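Local coordinates for Tas1 (Pseudomonas aeruginosa, PDB 6OX6), which acts as a type VI secreted toxin that pyrophosphorylates adenosine nucleotides to (p)ppApp, draining ADP and ATP from competitor cells, at residues L307-I312 with P359-V364; R277-P282 with T311-G316. One frame throughout, in Å; residues are numbered along the deposited sequence.

Contact 1: L307-I312 with P359-V364; sequences LARNTI and PGEIQV. With ACT (acetate ion), chain I.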
ATOM      1  N   LEU A 307     -10.258   4.179  -4.720  1.00 42.47           N
ATOM      2  CA  LEU A 307     -10.981   4.871  -5.782  1.00 41.67           C
ATOM      3  C   LEU A 307     -10.735   6.375  -5.703  1.00 40.46           C
ATOM      4  O   LEU A 307     -10.414   7.024  -6.708  1.00 41.46           O
ATOM      5  CB  LEU A 307     -12.474   4.534  -5.703  1.00 40.07           C
ATOM      6  CG  LEU A 307     -12.785   3.111  -6.179  1.00 36.04           C
ATOM      7  CD1 LEU A 307     -14.259   2.808  -5.993  1.00 37.19           C
ATOM      8  CD2 LEU A 307     -12.372   2.931  -7.650  1.00 36.44           C
ATOM      9  N   ALA A 308     -10.851   6.934  -4.509  1.00 38.00           N
ATOM     10  CA  ALA A 308     -10.441   8.295  -4.210  1.00 37.38           C
ATOM     11  C   ALA A 308      -9.155   8.235  -3.406  1.00 37.96           C
ATOM     12  O   ALA A 308      -9.028   7.420  -2.476  1.00 36.39           O
ATOM     13  CB  ALA A 308     -11.527   9.031  -3.412  1.00 37.45           C
ATOM     14  N   ARG A 309      -8.201   9.096  -3.748  1.00 35.92           N
ATOM     15  CA  ARG A 309      -6.938   9.038  -3.031  1.00 36.76           C
ATOM     16  C   ARG A 309      -6.212  10.362  -3.156  1.00 40.10           C
ATOM     17  O   ARG A 309      -6.414  11.105  -4.116  1.00 41.16           O
ATOM     18  CB  ARG A 309      -6.071   7.893  -3.556  1.00 36.02           C
ATOM     19  CG  ARG A 309      -5.670   8.035  -5.000  1.00 40.66           C
ATOM     20  CD  ARG A 309      -4.549   7.058  -5.307  1.00 50.70           C
ATOM     21  NE  ARG A 309      -3.989   7.308  -6.626  1.00 60.06           N
ATOM     22  CZ  ARG A 309      -3.083   8.249  -6.884  1.00 61.86           C
ATOM     23  NH1 ARG A 309      -2.610   9.015  -5.899  1.00 61.44           N
ATOM     24  NH2 ARG A 309      -2.649   8.419  -8.125  1.00 62.98           N
ATOM     25  N   ASN A 310      -5.352  10.652  -2.181  1.00 32.42           N
ATOM     26  CA  ASN A 310      -4.421  11.757  -2.340  1.00 36.54           C
ATOM     27  C   ASN A 310      -3.192  11.498  -1.479  1.00 33.36           C
ATOM     28  O   ASN A 310      -3.077  10.473  -0.803  1.00 30.82           O
ATOM     29  CB  ASN A 310      -5.067  13.112  -2.021  1.00 40.77           C
ATOM     30  CG  ASN A 310      -5.687  13.156  -0.655  1.00 43.81           C
ATOM     31  OD1 ASN A 310      -5.031  12.858   0.348  1.00 43.03           O
ATOM     32  ND2 ASN A 310      -6.941  13.614  -0.589  1.00 43.79           N
ATOM     33  N   THR A 311      -2.249  12.416  -1.550  1.00 34.74           N
ATOM     34  CA  THR A 311      -0.996  12.327  -0.821  1.00 38.64           C
ATOM     35  C   THR A 311      -0.775  13.638  -0.084  1.00 37.97           C
ATOM     36  O   THR A 311      -0.938  14.719  -0.665  1.00 37.81           O
ATOM     37  CB  THR A 311       0.207  12.054  -1.772  1.00 42.00           C
ATOM     38  OG1 THR A 311      -0.043  10.888  -2.571  1.00 49.42           O
ATOM     39  CG2 THR A 311       1.483  11.830  -0.984  1.00 42.37           C
ATOM     40  N   ILE A 312      -0.383  13.544   1.181  1.00 30.97           N
ATOM     41  CA  ILE A 312       0.025  14.709   1.948  1.00 31.99           C
ATOM     42  C   ILE A 312       1.544  14.704   2.057  1.00 33.09           C
ATOM     43  O   ILE A 312       2.149  13.729   2.521  1.00 35.17           O
ATOM     44  CB  ILE A 312      -0.637  14.732   3.327  1.00 32.61           C
ATOM     45  CG1 ILE A 312      -2.162  14.764   3.178  1.00 35.19           C
ATOM     46  CG2 ILE A 312      -0.126  15.902   4.122  1.00 32.36           C
ATOM     47  CD1 ILE A 312      -2.921  14.650   4.500  1.00 35.05           C
ATOM     48  N   PRO A 359     -14.460   3.981   1.019  1.00 41.64           N
ATOM     49  CA  PRO A 359     -13.199   4.408   1.631  1.00 46.53           C
ATOM     50  C   PRO A 359     -12.418   5.371   0.747  1.00 42.82           C
ATOM     51  O   PRO A 359     -12.475   5.331  -0.486  1.00 40.88           O
ATOM     52  CB  PRO A 359     -12.433   3.090   1.844  1.00 42.45           C
ATOM     53  CG  PRO A 359     -13.486   2.015   1.795  1.00 45.21           C
ATOM     54  CD  PRO A 359     -14.513   2.531   0.800  1.00 46.02           C
ATOM     55  N   GLY A 360     -11.724   6.291   1.404  1.00 42.89           N
ATOM     56  CA  GLY A 360     -10.744   7.131   0.748  1.00 44.35           C
ATOM     57  C   GLY A 360      -9.366   6.792   1.283  1.00 36.51           C
ATOM     58  O   GLY A 360      -9.223   6.386   2.434  1.00 38.16           O
ATOM     59  N   GLU A 361      -8.360   6.948   0.434  1.00 35.79           N
ATOM     60  CA  GLU A 361      -6.964   6.691   0.790  1.00 40.32           C
ATOM     61  C   GLU A 361      -6.211   8.008   0.931  1.00 37.10           C
ATOM     62  O   GLU A 361      -6.214   8.823   0.008  1.00 34.63           O
ATOM     63  CB  GLU A 361      -6.261   5.834  -0.267  1.00 41.28           C
ATOM     64  CG  GLU A 361      -4.737   5.808  -0.094  1.00 44.98           C
ATOM     65  CD  GLU A 361      -3.983   5.078  -1.224  1.00 53.00           C
ATOM     66  OE1 GLU A 361      -3.579   5.733  -2.230  1.00 57.55           O
ATOM     67  OE2 GLU A 361      -3.778   3.846  -1.097  1.00 54.03           O
ATOM     68  N   ILE A 362      -5.546   8.211   2.067  1.00 33.85           N
ATOM     69  CA  ILE A 362      -4.671   9.371   2.236  1.00 35.93           C
ATOM     70  C   ILE A 362      -3.281   8.896   2.651  1.00 34.58           C
ATOM     71  O   ILE A 362      -3.102   8.363   3.755  1.00 32.53           O
ATOM     72  CB  ILE A 362      -5.213  10.369   3.260  1.00 34.32           C
ATOM     73  CG1 ILE A 362      -6.572  10.903   2.832  1.00 35.64           C
ATOM     74  CG2 ILE A 362      -4.240  11.510   3.364  1.00 39.45           C
ATOM     75  CD1 ILE A 362      -7.247  11.766   3.905  1.00 41.25           C
ATOM     76  N   GLN A 363      -2.293   9.131   1.800  1.00 34.04           N
ATOM     77  CA  GLN A 363      -0.913   8.780   2.110  1.00 31.92           C
ATOM     78  C   GLN A 363      -0.164  10.010   2.588  1.00 32.77           C
ATOM     79  O   GLN A 363      -0.478  11.133   2.197  1.00 35.02           O
ATOM     80  CB  GLN A 363      -0.198   8.222   0.890  1.00 31.06           C
ATOM     81  CG  GLN A 363      -0.746   6.923   0.396  1.00 32.94           C
ATOM     82  CD  GLN A 363       0.067   6.417  -0.753  1.00 38.17           C
ATOM     83  OE1 GLN A 363      -0.113   6.840  -1.890  1.00 46.97           O
ATOM     84  NE2 GLN A 363       1.012   5.564  -0.459  1.00 35.91           N
ATOM     85  N   VAL A 364       0.854   9.788   3.408  1.00 30.40           N
ATOM     86  CA  VAL A 364       1.668  10.871   3.939  1.00 38.31           C
ATOM     87  C   VAL A 364       3.121  10.451   3.870  1.00 38.31           C
ATOM     88  O   VAL A 364       3.465   9.310   4.205  1.00 31.59           O
ATOM     89  CB  VAL A 364       1.305  11.232   5.398  1.00 37.14           C
ATOM     90  CG1 VAL A 364       1.870  12.579   5.720  1.00 35.54           C
ATOM     91  CG2 VAL A 364      -0.223  11.208   5.640  1.00 35.83           C
TER
HETATM   92  C   ACT I 507       4.003   7.500  -2.053  1.00 66.35           C
HETATM   93  O   ACT I 507       3.738   6.280  -2.269  1.00 65.83           O
HETATM   94  OXT ACT I 507       4.359   8.390  -2.881  1.00 65.12           O
HETATM   95  CH3 ACT I 507       3.860   7.959  -0.543  1.00 66.03           C
HETATM   96  O   HOH W   1     -12.180   3.343  -2.662  1.00 42.67           O
HETATM   97  O   HOH W   2      -2.232   8.430  -2.409  1.00 49.44           O
HETATM   98  O   HOH W   3       1.140   8.612  -3.654  1.00 62.08           O
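N310 and I362, paired across two parallel strands, stand side by side on one face of the sheet, and the amide oxygen OD1 of N310 lies against the isoleucine branch, 3.4 Å from I362 CG2. Next along the same face, I312 CD1 meets I362 CG2 at 3.6 Å, and I312 CB faces V364 CG1. On the other face R309 and E361 run alongside each other, the arginine CD 3.5 Å from E361 OE1, yet the guanidinium leads off and NE stays 4.7 Å from that oxygen. Backbone bonds alternate in parallel fashion: E361 N to A308 O, N310 N to E361 O, Q363 N to N310 O and I312 N to Q363 O. Water 3 links T311 OG1 to Q363 OE1, 2.8 Å from each, while Q363 NE2 reaches an acetate through a weak bond. With N310 CG between the backbone N and the carbonyl carbon (chi1 55°), OD1 comes against I362 and ND2 bonds to D264 OD1 of helix 256-273; helix 319-328 backs I312, I362 and V364. N310 is therefore gripped through its nitrogen, while OD1, buried among aliphatic carbons, has no polar partner, and the opposite face is polar and hydrated.

Contact 2: R277-P282 with T311-G316; sequences RVAKAP and TIIVEG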
ATOM      1  N   ARG A 277       1.903  20.205   1.511  1.00 58.61           N
ATOM      2  CA  ARG A 277       1.094  20.259   0.304  1.00 59.78           C
ATOM      3  C   ARG A 277       0.294  18.984   0.114  1.00 52.70           C
ATOM      4  O   ARG A 277       0.609  17.943   0.691  1.00 48.23           O
ATOM      5  CB  ARG A 277       1.977  20.512  -0.920  1.00 67.04           C
ATOM      6  CG  ARG A 277       1.325  20.144  -2.243  1.00 72.98           C
ATOM      7  CD  ARG A 277       2.365  19.769  -3.285  1.00 77.25           C
ATOM      8  NE  ARG A 277       2.885  20.940  -3.985  1.00 86.17           N
ATOM      9  CZ  ARG A 277       3.061  21.008  -5.300  1.00 93.37           C
ATOM     10  NH1 ARG A 277       3.541  22.115  -5.852  1.00 95.91           N
ATOM     11  NH2 ARG A 277       2.758  19.968  -6.066  1.00 95.03           N
ATOM     12  N   VAL A 278      -0.766  19.073  -0.682  1.00 50.65           N
ATOM     13  CA  VAL A 278      -1.625  17.923  -0.934  1.00 49.06           C
ATOM     14  C   VAL A 278      -1.515  17.750  -2.442  1.00 52.34           C
ATOM     15  O   VAL A 278      -1.759  18.685  -3.206  1.00 53.34           O
ATOM     16  CB  VAL A 278      -3.027  18.123  -0.328  1.00 56.86           C
ATOM     17  CG1 VAL A 278      -3.969  17.027  -0.799  1.00 53.89           C
ATOM     18  CG2 VAL A 278      -2.949  18.153   1.191  1.00 59.24           C
ATOM     19  N   ALA A 279      -1.146  16.546  -2.865  1.00 51.42           N
ATOM     20  CA  ALA A 279      -1.206  16.151  -4.264  1.00 49.15           C
ATOM     21  C   ALA A 279      -2.531  15.422  -4.433  1.00 48.00           C
ATOM     22  O   ALA A 279      -2.675  14.263  -4.028  1.00 46.10           O
ATOM     23  CB  ALA A 279      -0.009  15.287  -4.661  1.00 47.96           C
ATOM     24  N   LYS A 280      -3.514  16.127  -4.985  1.00 53.82           N
ATOM     25  CA  LYS A 280      -4.801  15.530  -5.292  1.00 49.37           C
ATOM     26  C   LYS A 280      -4.710  14.785  -6.614  1.00 49.54           C
ATOM     27  O   LYS A 280      -3.877  15.094  -7.462  1.00 66.19           O
ATOM     28  CB  LYS A 280      -5.890  16.601  -5.366  1.00 62.58           C
ATOM     29  CG  LYS A 280      -6.072  17.440  -4.106  1.00 60.45           C
ATOM     30  CD  LYS A 280      -7.235  18.419  -4.315  1.00 62.85           C
ATOM     31  CE  LYS A 280      -7.471  19.333  -3.121  1.00 67.09           C
ATOM     32  NZ  LYS A 280      -6.183  19.864  -2.603  1.00 69.99           N
ATOM     33  N   ALA A 281      -5.576  13.803  -6.789  1.00 48.62           N
ATOM     34  CA  ALA A 281      -5.563  12.951  -7.966  1.00 58.54           C
ATOM     35  C   ALA A 281      -7.000  12.725  -8.403  1.00 56.43           C
ATOM     36  O   ALA A 281      -7.918  12.836  -7.589  1.00 53.33           O
ATOM     37  CB  ALA A 281      -4.889  11.604  -7.667  1.00 55.13           C
ATOM     38  N   PRO A 282      -7.227  12.398  -9.675  1.00 56.34           N
ATOM     39  CA  PRO A 282      -8.589  12.066 -10.109  1.00 55.90           C
ATOM     40  C   PRO A 282      -9.002  10.691  -9.595  1.00 53.64           C
ATOM     41  O   PRO A 282      -8.203   9.916  -9.060  1.00 47.91           O
ATOM     42  CB  PRO A 282      -8.493  12.085 -11.637  1.00 53.77           C
ATOM     43  CG  PRO A 282      -7.062  11.707 -11.911  1.00 54.15           C
ATOM     44  CD  PRO A 282      -6.261  12.324 -10.789  1.00 55.24           C
ATOM     45  N   THR A 311      -2.249  12.416  -1.550  1.00 34.74           N
ATOM     46  CA  THR A 311      -0.996  12.327  -0.821  1.00 38.64           C
ATOM     47  C   THR A 311      -0.775  13.638  -0.084  1.00 37.97           C
ATOM     48  O   THR A 311      -0.938  14.719  -0.665  1.00 37.81           O
ATOM     49  CB  THR A 311       0.207  12.054  -1.772  1.00 42.00           C
ATOM     50  OG1 THR A 311      -0.043  10.888  -2.571  1.00 49.42           O
ATOM     51  CG2 THR A 311       1.483  11.830  -0.984  1.00 42.37           C
ATOM     52  N   ILE A 312      -0.383  13.544   1.181  1.00 30.97           N
ATOM     53  CA  ILE A 312       0.025  14.709   1.948  1.00 31.99           C
ATOM     54  C   ILE A 312       1.544  14.704   2.057  1.00 33.09           C
ATOM     55  O   ILE A 312       2.149  13.729   2.521  1.00 35.17           O
ATOM     56  CB  ILE A 312      -0.637  14.732   3.327  1.00 32.61           C
ATOM     57  CG1 ILE A 312      -2.162  14.764   3.178  1.00 35.19           C
ATOM     58  CG2 ILE A 312      -0.126  15.902   4.122  1.00 32.36           C
ATOM     59  CD1 ILE A 312      -2.921  14.650   4.500  1.00 35.05           C
ATOM     60  N   ILE A 313       2.170  15.775   1.599  1.00 34.15           N
ATOM     61  CA  ILE A 313       3.624  15.896   1.641  1.00 38.37           C
ATOM     62  C   ILE A 313       3.943  16.934   2.697  1.00 41.80           C
ATOM     63  O   ILE A 313       3.522  18.091   2.580  1.00 42.10           O
ATOM     64  CB  ILE A 313       4.214  16.283   0.272  1.00 40.79           C
ATOM     65  CG1 ILE A 313       3.866  15.230  -0.785  1.00 42.15           C
ATOM     66  CG2 ILE A 313       5.732  16.493   0.346  1.00 36.35           C
ATOM     67  CD1 ILE A 313       2.668  15.617  -1.636  1.00 42.12           C
ATOM     68  N   VAL A 314       4.652  16.518   3.747  1.00 40.66           N
ATOM     69  CA  VAL A 314       5.079  17.422   4.808  1.00 38.88           C
ATOM     70  C   VAL A 314       6.517  17.075   5.147  1.00 39.47           C
ATOM     71  O   VAL A 314       7.029  16.026   4.759  1.00 36.35           O
ATOM     72  CB  VAL A 314       4.173  17.334   6.058  1.00 37.42           C
ATOM     73  CG1 VAL A 314       2.807  17.990   5.789  1.00 36.09           C
ATOM     74  CG2 VAL A 314       3.980  15.877   6.486  1.00 31.55           C
ATOM     75  N   GLU A 315       7.174  17.967   5.881  1.00 40.96           N
ATOM     76  CA  GLU A 315       8.546  17.698   6.285  1.00 47.06           C
ATOM     77  C   GLU A 315       8.603  16.479   7.202  1.00 49.36           C
ATOM     78  O   GLU A 315       7.599  16.066   7.795  1.00 54.53           O
ATOM     79  CB  GLU A 315       9.149  18.921   6.963  1.00 54.02           C
ATOM     80  CG  GLU A 315       9.231  20.099   6.025  1.00 59.94           C
ATOM     81  CD  GLU A 315      10.183  19.847   4.844  1.00 66.16           C
ATOM     82  OE1 GLU A 315      11.122  19.018   4.971  1.00 68.66           O
ATOM     83  OE2 GLU A 315       9.983  20.478   3.783  1.00 67.28           O
ATOM     84  N   GLY A 316       9.808  15.908   7.316  1.00 59.37           N
ATOM     85  CA  GLY A 316       9.944  14.571   7.878  1.00 59.80           C
ATOM     86  C   GLY A 316       9.371  14.449   9.276  1.00 62.05           C
ATOM     87  O   GLY A 316       8.612  13.523   9.579  1.00 64.30           O
TER
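V278 and I312 lie side by side and point the same way, V278 CG2 meeting I312 CG1 at 4.0 Å. They form the non-hydrogen-bonded pair of an antiparallel ladder. In both residues the touching branch is the one opposite the carbonyl carbon, which brings these two carbons together over one face of the sheet. The other valine branch, CG1, lies 3.8 Å from T311 O. Helix 256-273 packs on this face through A267, D268 and A271, which V278 touches.

On the reverse face, A279 CB and T311 CB stand 4.3 Å apart, and the end of I313 reaches across to the alanine, with CD1 4.1 Å from A279 CB. The same methyl is 3.9 Å from R277 O; I313 chi2 of 98° puts it there, away from a staggered value. R277 begins beside I313 but its chain leads away, leaving aliphatic CD 4.5 Å from I313 CD1. Helix 376-383 touches this face, L382 meeting A279 and L383 meeting I313.

Two hydrogen-bonded pairs flank the V278–I312 pair. R277 and I313 exchange bonds in both directions, I313 N to R277 O being the nearly straight one at 2.8 Å and 174°. A279 and T311 do likewise. Strand axes run at 154°. This is a regular antiparallel edge ladder: 277-280 is an outermost strand of the chain's five-stranded mixed sheet, which has helices packed on both faces, consistent with the (p)ppGpp synthetase (RelA/SpoT-type) fold.

In the fold
Contact 1 and contact 2 lie on the two sides of one strand, 308-313, with centres about 9 Å apart, and they share T311 and I312. Along the chain, 277-280 comes first, then 308-313, and 359-365 last, after two further strands. Strands 308-313 and 359-365 are the one parallel pair in the sheet; all other neighbours, including 277-280 with 308-313, are antiparallel, and 347-353 and 332-336 complete the order. Helices 256-273 and 319-328 cover the face bearing I312. The two contacts also touch directly, V364 CG1 packing on V314 CG2. Together they join the edge strand to the middle of the sheet in the toxin's modelled C-terminal region.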